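Local atomic coordinates of CopN (Chlamydia pneumoniae, PDB entry 4NRH), a protein that probably acts as the gatekeeper of type III secretion, working with the chaperone Scc3 to direct the secretion of translocator proteins. Residues R249-R252 and N253-D257; D260-T263 and G264-L268; G80-K83 and E84-Q88. One frame throughout, in Å; residues are numbered along the deposited sequence.

Contact 1. Residues R249-R252 and N253-D257; sequences REVR and NLIGD
R249 O accepts the N-H of N253 at 2.9 Å, and V251 O that of I255, in the last turn of helix 244-255; between them L254 N reaches both E250 O and V251 O only weakly. G256 N still closes onto R252 O at 2.9 Å. The chain leaves the helix at G256, which takes a positive phi (98°), a backbone shape that leaves little room beside the preceding carbonyl oxygen for a side chain. Beyond that point the side chain of D257 turns back to R252. The R252 chain runs extended from CG to NE, and its NH1 meets D257 OD1 at 3.3 Å in a salt bridge whose hydrogen bond is weak; a second weak bond goes from the same nitrogen to the backbone oxygen D257 O. OD1 lies at the edge of the guanidinium, near its plane, while the carboxylate plane is turned 48° from it. R252 NE is also salt-bridged to E248, one turn earlier in the same helix. On the buried side V251 CG1 lies 4.3 Å from I255 CG2; V251 packs on V262 and V265 of helix 259-272, and I255 on V265. L254 faces helix 226-237, where E250 OE2 also bonds S232. On the outer side N253 runs alongside R249, N253 ND2 being 4.0 Å from R249 CG. R252 lies between E248 and D257, which probably offset its charge in part; the long bonds to D257 suggest a modest electrostatic tie across the helix end.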
loop_
_atom_site.group_PDB
_atom_site.type_symbol
_atom_site.label_atom_id
_atom_site.label_comp_id
_atom_site.label_asym_id
_atom_site.label_seq_id
_atom_site.Cartn_x
_atom_site.Cartn_y
_atom_site.Cartn_z
ATOM N N ARG A 249 12.089 -21.790 15.584
ATOM C CA ARG A 249 12.288 -21.311 16.947
ATOM C C ARG A 249 11.237 -20.276 17.335
ATOM O O ARG A 249 10.736 -20.279 18.459
ATOM C CB ARG A 249 13.686 -20.711 17.109
ATOM C CG ARG A 249 14.052 -20.383 18.547
ATOM C CD ARG A 249 15.454 -19.806 18.649
ATOM N NE ARG A 249 15.551 -18.501 18.000
ATOM C CZ ARG A 249 16.590 -17.681 18.119
ATOM N NH1 ARG A 249 17.629 -18.026 18.868
ATOM N NH2 ARG A 249 16.590 -16.513 17.491
ATOM N N GLU A 250 10.914 -19.391 16.398
ATOM C CA GLU A 250 9.926 -18.345 16.632
ATOM C C GLU A 250 8.547 -18.947 16.885
ATOM O O GLU A 250 7.810 -18.493 17.761
ATOM C CB GLU A 250 9.872 -17.382 15.443
ATOM C CG GLU A 250 8.834 -16.277 15.578
ATOM C CD GLU A 250 9.117 -15.345 16.742
ATOM O OE1 GLU A 250 10.300 -15.192 17.112
ATOM O OE2 GLU A 250 8.155 -14.766 17.289
ATOM N N VAL A 251 8.207 -19.972 16.110
ATOM C CA VAL A 251 6.935 -20.666 16.263
ATOM C C VAL A 251 6.867 -21.415 17.595
ATOM O O VAL A 251 5.838 -21.398 18.272
ATOM C CB VAL A 251 6.697 -21.654 15.101
ATOM C CG1 VAL A 251 5.500 -22.548 15.385
ATOM C CG2 VAL A 251 6.497 -20.896 13.799
ATOM N N ARG A 252 7.969 -22.055 17.973
ATOM C CA ARG A 252 8.040 -22.781 19.239
ATOM C C ARG A 252 7.919 -21.853 20.445
ATOM O O ARG A 252 7.289 -22.203 21.442
ATOM C CB ARG A 252 9.337 -23.587 19.322
ATOM C CG ARG A 252 9.355 -24.795 18.402
ATOM C CD ARG A 252 10.615 -25.623 18.578
ATOM N NE ARG A 252 10.643 -26.760 17.662
ATOM C CZ ARG A 252 9.982 -27.896 17.862
ATOM N NH1 ARG A 252 9.240 -28.052 18.950
ATOM N NH2 ARG A 252 10.064 -28.877 16.975
ATOM N N ASN A 253 8.530 -20.675 20.357
ATOM C CA ASN A 253 8.381 -19.666 21.401
ATOM C C ASN A 253 6.939 -19.180 21.488
ATOM O O ASN A 253 6.484 -18.719 22.534
ATOM C CB ASN A 253 9.313 -18.478 21.145
ATOM C CG ASN A 253 10.776 -18.843 21.285
ATOM O OD1 ASN A 253 11.120 -19.860 21.889
ATOM N ND2 ASN A 253 11.650 -18.012 20.726
ATOM N N LEU A 254 6.229 -19.289 20.371
ATOM C CA LEU A 254 4.864 -18.791 20.261
ATOM C C LEU A 254 3.823 -19.755 20.838
ATOM O O LEU A 254 2.936 -19.341 21.584
ATOM C CB LEU A 254 4.544 -18.489 18.795
ATOM C CG LEU A 254 3.198 -17.840 18.476
ATOM C CD1 LEU A 254 3.077 -16.503 19.190
ATOM C CD2 LEU A 254 3.031 -17.667 16.975
ATOM N N ILE A 255 3.927 -21.036 20.491
ATOM C CA ILE A 255 2.865 -21.991 20.808
ATOM C C ILE A 255 3.362 -23.225 21.572
ATOM O O ILE A 255 2.571 -24.078 21.975
ATOM C CB ILE A 255 2.149 -22.455 19.515
ATOM C CG1 ILE A 255 0.761 -23.027 19.828
ATOM C CG2 ILE A 255 3.016 -23.448 18.750
ATOM C CD1 ILE A 255 -0.062 -23.358 18.603
ATOM N N GLY A 256 4.667 -23.312 21.800
ATOM C CA GLY A 256 5.221 -24.453 22.509
ATOM C C GLY A 256 5.800 -25.514 21.591
ATOM O O GLY A 256 6.041 -25.261 20.411
ATOM N N ASP A 257 6.026 -26.706 22.137
ATOM C CA ASP A 257 6.797 -27.735 21.441
ATOM C C ASP A 257 5.973 -28.883 20.852
ATOM O O ASP A 257 6.539 -29.808 20.267
ATOM C CB ASP A 257 7.854 -28.312 22.385
ATOM C CG ASP A 257 8.921 -27.301 22.750
ATOM O OD1 ASP A 257 9.304 -26.497 21.872
ATOM O OD2 ASP A 257 9.379 -27.310 23.911
#

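Contact 2. Residues D260-T263 and G264-L268; sequences DSVT and GVLNL
V262 and L266 form the tight face of this helical turn: the two side chains run alongside each other in the same direction, with V262 CG1 3.8 Å from L266 CD1. The backbone bond under them, L266 N to V262 O, is 3.0 Å long and fairly straight at 162°. L266 CG sits beside its own backbone N (chi1 -75°), which folds the side chain back over the preceding turn and brings CG to 3.3 Å from V262 O. This pair is pressed against V301 and L298 of helix 284-301, while V265, whose CG2 rests 3.4 Å from S261 O, packs with S261 on helix 244-255 and on L213 and L209 of helix 179-215. The looser side carries T263 and N267, both partly exposed. They too run alongside each other, and T263 CG2 touches the amide nitrogen N267 ND2 at 3.5 Å, a methyl against an amide rather than a polar bond. The hydroxyl of T263 turns the other way, to V259 O in the turn before. G264 adds no side chain to this surface, and its N-H meets D260 O from above the carbonyl plane; D260 is itself exposed. The T263 and N267 strip still meets helix 284-301 at its edge, a pattern consistent with an amphipathic helix in an all-helical bundle, here in the third helical domain of the CopN family.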
loop_
_atom_site.group_PDB
_atom_site.type_symbol
_atom_site.label_atom_id
_atom_site.label_comp_id
_atom_site.label_asym_id
_atom_site.label_seq_id
_atom_site.Cartn_x
_atom_site.Cartn_y
_atom_site.Cartn_z
ATOM N N ASP A 260 2.053 -31.019 16.390
ATOM C CA ASP A 260 0.862 -30.626 15.644
ATOM C C ASP A 260 0.593 -29.132 15.792
ATOM O O ASP A 260 0.088 -28.487 14.874
ATOM C CB ASP A 260 -0.355 -31.429 16.103
ATOM C CG ASP A 260 -0.196 -32.917 15.866
ATOM O OD1 ASP A 260 -0.260 -33.342 14.694
ATOM O OD2 ASP A 260 -0.010 -33.663 16.851
ATOM N N SER A 261 0.933 -28.591 16.958
ATOM C CA SER A 261 0.765 -27.169 17.225
ATOM C C SER A 261 1.736 -26.350 16.382
ATOM O O SER A 261 1.346 -25.375 15.740
ATOM C CB SER A 261 0.970 -26.871 18.710
ATOM O OG SER A 261 0.001 -27.536 19.501
ATOM N N VAL A 262 3.004 -26.751 16.402
ATOM C CA VAL A 262 4.047 -26.081 15.635
ATOM C C VAL A 262 3.742 -26.143 14.140
ATOM O O VAL A 262 3.817 -25.131 13.440
ATOM C CB VAL A 262 5.430 -26.707 15.904
ATOM C CG1 VAL A 262 6.471 -26.141 14.949
ATOM C CG2 VAL A 262 5.842 -26.474 17.346
ATOM N N THR A 263 3.399 -27.336 13.665
ATOM C CA THR A 263 3.017 -27.547 12.272
ATOM C C THR A 263 1.836 -26.665 11.870
ATOM O O THR A 263 1.836 -26.065 10.794
ATOM C CB THR A 263 2.658 -29.025 12.011
ATOM O OG1 THR A 263 3.809 -29.846 12.243
ATOM C CG2 THR A 263 2.180 -29.224 10.579
ATOM N N GLY A 264 0.837 -26.587 12.745
ATOM C CA GLY A 264 -0.351 -25.793 12.486
ATOM C C GLY A 264 -0.047 -24.322 12.274
ATOM O O GLY A 264 -0.593 -23.691 11.366
ATOM N N VAL A 265 0.824 -23.775 13.116
ATOM C CA VAL A 265 1.218 -22.374 13.010
ATOM C C VAL A 265 2.038 -22.134 11.744
ATOM O O VAL A 265 1.847 -21.135 11.048
ATOM C CB VAL A 265 2.027 -21.923 14.242
ATOM C CG1 VAL A 265 2.560 -20.512 14.046
ATOM C CG2 VAL A 265 1.166 -21.995 15.492
ATOM N N LEU A 266 2.947 -23.060 11.448
ATOM C CA LEU A 266 3.782 -22.969 10.254
ATOM C C LEU A 266 2.936 -22.966 8.985
ATOM O O LEU A 266 3.178 -22.181 8.069
ATOM C CB LEU A 266 4.786 -24.121 10.210
ATOM C CG LEU A 266 5.977 -24.041 11.166
ATOM C CD1 LEU A 266 6.714 -25.371 11.213
ATOM C CD2 LEU A 266 6.915 -22.922 10.748
ATOM N N ASN A 267 1.947 -23.854 8.937
ATOM C CA ASN A 267 1.018 -23.900 7.814
ATOM C C ASN A 267 0.221 -22.607 7.712
ATOM O O ASN A 267 -0.100 -22.142 6.618
ATOM C CB ASN A 267 0.070 -25.092 7.946
ATOM C CG ASN A 267 0.738 -26.409 7.609
ATOM O OD1 ASN A 267 1.648 -26.463 6.781
ATOM N ND2 ASN A 267 0.289 -27.481 8.250
ATOM N N LEU A 268 -0.102 -22.035 8.868
ATOM C CA LEU A 268 -0.824 -20.772 8.927
ATOM C C LEU A 268 0.034 -19.637 8.372
ATOM O O LEU A 268 -0.450 -18.794 7.616
ATOM C CB LEU A 268 -1.251 -20.470 10.363
ATOM C CG LEU A 268 -2.217 -19.301 10.527
ATOM C CD1 LEU A 268 -3.433 -19.528 9.651
ATOM C CD2 LEU A 268 -2.621 -19.142 11.984
#

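Contact 3. Residues G80-K83 and E84-Q88; sequences GKLK and EALIQ
L82 and L86, one turn apart, have side chains that cross obliquely, the methyl L82 CD2 resting 4.0 Å from the branch carbon L86 CG. Neither L82 torsion is close to a staggered value (chi1 -143°), whereas L86 has CG beside its backbone N, bent back over the earlier turn until CG stands 3.3 Å from L82 O. The same oxygen takes the N-H of L86 at 2.8 Å, almost in line with its C=O bond, and so has both the amide and the leucine branch carbon close beside it. L86 then reaches L71 and V72 of helix 61-74 and I50 of helix 47-57, with A85 beside it on P47 and I50; L82 lies on I41. This is the first part of helix 80-97, packed by one apolar stripe onto the preceding helices of the HrpJ-like domain. K83 and I87 make a second crossing, on a more exposed flank: I87 CD1 comes alongside the aliphatic base of the lysine, 4.1 Å from K83 CG, and I87 CG1 lies 3.2 Å from K83 O. With its CG anti to the backbone N (chi1 179°), the lysine chain runs away from its own helix towards helix 61-74, bending at its last torsion to bond V72 O through its amino group. Around the outer side K81 NZ and E84 OE1 are 4.5 Å apart, opposite charges too distant for a salt bridge, on side chains that are both exposed.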
loop_
_atom_site.group_PDB
_atom_site.type_symbol
_atom_site.label_atom_id
_atom_site.label_comp_id
_atom_site.label_asym_id
_atom_site.label_seq_id
_atom_site.Cartn_x
_atom_site.Cartn_y
_atom_site.Cartn_z
ATOM N N GLY A 80 -24.443 46.942 8.225
ATOM C CA GLY A 80 -23.078 47.060 7.748
ATOM C C GLY A 80 -22.051 46.973 8.860
ATOM O O GLY A 80 -21.034 46.292 8.726
ATOM N N LYS A 81 -22.322 47.673 9.957
ATOM C CA LYS A 81 -21.423 47.696 11.106
ATOM C C LYS A 81 -21.233 46.297 11.690
ATOM O O LYS A 81 -20.123 45.916 12.059
ATOM C CB LYS A 81 -21.956 48.648 12.178
ATOM C CG LYS A 81 -21.976 50.110 11.752
ATOM C CD LYS A 81 -20.577 50.689 11.606
ATOM C CE LYS A 81 -19.960 51.003 12.958
ATOM N NZ LYS A 81 -18.717 51.811 12.817
ATOM N N LEU A 82 -22.326 45.544 11.776
ATOM C CA LEU A 82 -22.283 44.175 12.277
ATOM C C LEU A 82 -21.422 43.291 11.378
ATOM O O LEU A 82 -20.607 42.507 11.864
ATOM C CB LEU A 82 -23.694 43.592 12.383
ATOM C CG LEU A 82 -24.028 42.653 13.551
ATOM C CD1 LEU A 82 -24.976 41.550 13.094
ATOM C CD2 LEU A 82 -22.784 42.064 14.210
ATOM N N LYS A 83 -21.615 43.419 10.068
ATOM C CA LYS A 83 -20.876 42.610 9.102
ATOM C C LYS A 83 -19.374 42.833 9.230
ATOM O O LYS A 83 -18.594 41.884 9.167
ATOM C CB LYS A 83 -21.332 42.916 7.674
ATOM C CG LYS A 83 -20.584 42.121 6.612
ATOM C CD LYS A 83 -21.418 41.924 5.358
ATOM C CE LYS A 83 -20.672 41.084 4.334
ATOM N NZ LYS A 83 -21.537 40.023 3.749
ATOM N N GLU A 84 -18.975 44.087 9.414
ATOM C CA GLU A 84 -17.571 44.419 9.623
ATOM C C GLU A 84 -17.047 43.748 10.889
ATOM O O GLU A 84 -15.939 43.210 10.906
ATOM C CB GLU A 84 -17.377 45.935 9.708
ATOM C CG GLU A 84 -15.940 46.355 9.972
ATOM C CD GLU A 84 -15.797 47.844 10.217
ATOM O OE1 GLU A 84 -16.832 48.539 10.295
ATOM O OE2 GLU A 84 -14.647 48.318 10.335
ATOM N N ALA A 85 -17.852 43.786 11.946
ATOM C CA ALA A 85 -17.484 43.176 13.217
ATOM C C ALA A 85 -17.381 41.658 13.094
ATOM O O ALA A 85 -16.515 41.034 13.708
ATOM C CB ALA A 85 -18.488 43.554 14.296
ATOM N N LEU A 86 -18.270 41.070 12.300
ATOM C CA LEU A 86 -18.274 39.625 12.088
ATOM C C LEU A 86 -17.050 39.159 11.305
ATOM O O LEU A 86 -16.472 38.115 11.609
ATOM C CB LEU A 86 -19.553 39.195 11.366
ATOM C CG LEU A 86 -20.827 39.201 12.213
ATOM C CD1 LEU A 86 -22.058 39.176 11.330
ATOM C CD2 LEU A 86 -20.832 38.017 13.163
ATOM N N ILE A 87 -16.666 39.932 10.294
ATOM C CA ILE A 87 -15.493 39.611 9.486
ATOM C C ILE A 87 -14.234 39.618 10.350
ATOM O O ILE A 87 -13.404 38.711 10.260
ATOM C CB ILE A 87 -15.324 40.598 8.313
ATOM C CG1 ILE A 87 -16.464 40.429 7.308
ATOM C CG2 ILE A 87 -13.985 40.389 7.622
ATOM C CD1 ILE A 87 -16.544 41.541 6.280
ATOM N N GLN A 88 -14.102 40.643 11.188
ATOM C CA GLN A 88 -12.985 40.730 12.124
ATOM C C GLN A 88 -13.006 39.564 13.106
ATOM O O GLN A 88 -11.975 38.949 13.379
ATOM C CB GLN A 88 -13.016 42.055 12.891
ATOM C CG GLN A 88 -12.702 43.280 12.051
ATOM C CD GLN A 88 -13.076 44.573 12.752
ATOM O OE1 GLN A 88 -13.689 45.460 12.159
ATOM N NE2 GLN A 88 -12.708 44.683 14.024
#

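Overall arrangement
Contacts 1 and 2 belong to consecutive helices, 244-255 and 259-272, and their centres lie 10 Å apart. They touch directly: I255 CD1 meets V265 CG2 at 3.6 Å, and V251 CG1 also packs against V262 O. G256 O lies 3.3 Å from V262 CG2, so the end of the first helix rests on the apolar side of the second. Both fall in the third helical domain. Contact 3, in the HrpJ-like domain, stands on the opposite side of the chain's centre, its centre about 71 Å from the centre of each of the others. A sodium ion is bound by A23, N26 and I29, residues that take part in none of the three contacts.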